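Local coordinates for protein CheQ (Campylobacter jejuni subsp. jejuni, PDB 6A51) that probably acts with CheP as a regulator of transcription of the core chemotaxis operon cheVAW, at residues Lys71-Gln74 against Ala75-Gln78. Sequence-based numbering, arbitrary orientation.
Sequences KHQQ and ALRQ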
ATOM      1  N   LYS A  71     -14.292   7.723  22.831  1.00 56.83           N
ATOM      2  CA  LYS A  71     -13.409   7.328  23.927  1.00 52.04           C
ATOM      3  C   LYS A  71     -11.951   7.225  23.503  1.00 54.49           C
ATOM      4  O   LYS A  71     -11.077   7.076  24.365  1.00 51.19           O
ATOM      5  CB  LYS A  71     -13.856   5.974  24.484  1.00 51.26           C
ATOM      6  CG  LYS A  71     -15.376   5.716  24.385  1.00 61.10           C
ATOM      7  CD  LYS A  71     -15.698   4.245  24.641  1.00 75.59           C
ATOM      8  CE  LYS A  71     -14.723   3.629  25.646  1.00 58.38           C
ATOM      9  NZ  LYS A  71     -14.997   2.189  25.849  1.00 64.47           N
ATOM     10  N   HIS A  72     -11.675   7.270  22.202  1.00 58.29           N
ATOM     11  CA  HIS A  72     -10.355   6.977  21.679  1.00 66.94           C
ATOM     12  C   HIS A  72      -9.855   8.006  20.678  1.00 61.03           C
ATOM     13  O   HIS A  72      -8.760   7.819  20.135  1.00 57.56           O
ATOM     14  CB  HIS A  72     -10.345   5.591  21.020  1.00 51.15           C
ATOM     15  CG  HIS A  72     -10.369   4.460  21.999  1.00 60.54           C
ATOM     16  ND1 HIS A  72     -11.067   3.293  21.770  1.00 69.60           N
ATOM     17  CD2 HIS A  72      -9.777   4.315  23.208  1.00 56.47           C
ATOM     18  CE1 HIS A  72     -10.902   2.475  22.795  1.00 55.24           C
ATOM     19  NE2 HIS A  72     -10.124   3.072  23.681  1.00 54.85           N
ATOM     20  N   GLN A  73     -10.612   9.090  20.435  1.00 52.32           N
ATOM     21  CA  GLN A  73     -10.226  10.094  19.441  1.00 62.94           C
ATOM     22  C   GLN A  73      -8.838  10.669  19.688  1.00 69.48           C
ATOM     23  O   GLN A  73      -8.175  11.120  18.746  1.00 70.86           O
ATOM     24  CB  GLN A  73     -11.242  11.225  19.413  1.00 48.02           C
ATOM     25  CG  GLN A  73     -12.594  10.812  18.889  1.00 70.75           C
ATOM     26  CD  GLN A  73     -12.574  10.499  17.402  1.00 76.56           C
ATOM     27  OE1 GLN A  73     -13.054   9.448  16.972  1.00 77.15           O
ATOM     28  NE2 GLN A  73     -12.029  11.421  16.607  1.00 71.97           N
ATOM     29  N   GLN A  74      -8.382  10.678  20.939  1.00 68.01           N
ATOM     30  CA  GLN A  74      -7.024  11.128  21.211  1.00 75.33           C
ATOM     31  C   GLN A  74      -6.007  10.200  20.554  1.00 70.61           C
ATOM     32  O   GLN A  74      -5.113  10.651  19.829  1.00 70.15           O
ATOM     33  CB  GLN A  74      -6.802  11.213  22.720  1.00 85.56           C
ATOM     34  CG  GLN A  74      -5.658  12.115  23.133  1.00 78.91           C
ATOM     35  CD  GLN A  74      -4.911  11.566  24.332  1.00 93.98           C
ATOM     36  OE1 GLN A  74      -4.353  10.467  24.278  1.00 96.55           O
ATOM     37  NE2 GLN A  74      -4.908  12.320  25.425  1.00 84.60           N
ATOM     38  N   ALA A  75      -6.146   8.888  20.785  1.00 75.94           N
ATOM     39  CA  ALA A  75      -5.243   7.917  20.174  1.00 62.88           C
ATOM     40  C   ALA A  75      -5.348   7.933  18.654  1.00 63.56           C
ATOM     41  O   ALA A  75      -4.349   7.718  17.954  1.00 52.13           O
ATOM     42  CB  ALA A  75      -5.535   6.518  20.708  1.00 53.37           C
ATOM     43  N   LEU A  76      -6.545   8.168  18.123  1.00 54.84           N
ATOM     44  CA  LEU A  76      -6.679   8.345  16.684  1.00 42.40           C
ATOM     45  C   LEU A  76      -5.741   9.436  16.191  1.00 65.98           C
ATOM     46  O   LEU A  76      -4.959   9.223  15.256  1.00 70.90           O
ATOM     47  CB  LEU A  76      -8.128   8.677  16.331  1.00 44.51           C
ATOM     48  CG  LEU A  76      -8.396   9.036  14.875  1.00 44.03           C
ATOM     49  CD1 LEU A  76      -7.861   7.945  13.980  1.00 61.05           C
ATOM     50  CD2 LEU A  76      -9.888   9.227  14.630  1.00 41.03           C
ATOM     51  N   ARG A  77      -5.767  10.603  16.853  1.00 68.51           N
ATOM     52  CA  ARG A  77      -5.039  11.772  16.364  1.00 57.08           C
ATOM     53  C   ARG A  77      -3.528  11.571  16.363  1.00 45.21           C
ATOM     54  O   ARG A  77      -2.832  12.241  15.598  1.00 69.83           O
ATOM     55  CB  ARG A  77      -5.415  13.016  17.178  1.00 48.18           C
ATOM     56  CG  ARG A  77      -6.752  13.650  16.756  1.00 62.59           C
ATOM     57  CD  ARG A  77      -7.101  14.910  17.566  1.00 61.08           C
ATOM     58  NE  ARG A  77      -7.122  14.667  19.012  1.00 92.36           N
ATOM     59  CZ  ARG A  77      -8.220  14.403  19.724  1.00 92.70           C
ATOM     60  NH1 ARG A  77      -9.410  14.343  19.129  1.00 65.25           N
ATOM     61  NH2 ARG A  77      -8.129  14.198  21.040  1.00 76.58           N
ATOM     62  N   GLN A  78      -3.000  10.651  17.162  1.00 35.75           N
ATOM     63  CA  GLN A  78      -1.573  10.371  17.151  1.00 43.23           C
ATOM     64  C   GLN A  78      -1.198   9.196  16.261  1.00 52.50           C
ATOM     65  O   GLN A  78      -0.065   8.714  16.343  1.00 55.29           O
ATOM     66  CB  GLN A  78      -1.065  10.126  18.574  1.00 49.74           C
ATOM     67  CG  GLN A  78      -1.849   9.115  19.358  1.00 72.39           C
ATOM     68  CD  GLN A  78      -1.651   9.278  20.852  1.00 85.22           C
ATOM     69  OE1 GLN A  78      -2.614   9.260  21.631  1.00 79.34           O
ATOM     70  NE2 GLN A  78      -0.393   9.446  21.262  1.00 62.28           N
TER
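Successive i to i+4 backbone hydrogen bonds join His72 to Leu76 and Gln73 to Arg77, the pattern that defines an alpha helix, here little more than one turn long. His72 holds the N-cap position, and its carbonyl accepts the first of these bonds, which runs from Leu76 N to His72 O over 3.0 Å, in the carbonyl plane and with an N-H...O angle of 163°. The second, Arg77 N to Gln73 O at 3.1 Å, has its donor 34° out of the carbonyl plane. By the last, Gln78 N to Gln74 O, the bond has stretched to a weak 3.4 Å, in keeping with the departure of Gln78 from helical geometry.

A bend at chi3 (-56°) brings the guanidinium of Arg77 back over the backbone of Gln73 and Gln74. Gln73 O sits 3.4 Å above the guanidinium plane, over its centre, a facial approach and not an N-H bond. NH1 of Arg77 reaches CB of Gln73 at 3.6 Å, while Arg77 NH2 lies 3.3 Å from Gln74 CA. Gln73 and Leu76 run side by side, and Gln73 NE2 comes to 3.6 Å from Leu76 CD2.

Within the fold, helix 73-77 follows strand 62-64 and packs beside helix 30-37, where buried Ala75 touches Phe36 and Ala37, and His72 reaches Ala37 and Trp47.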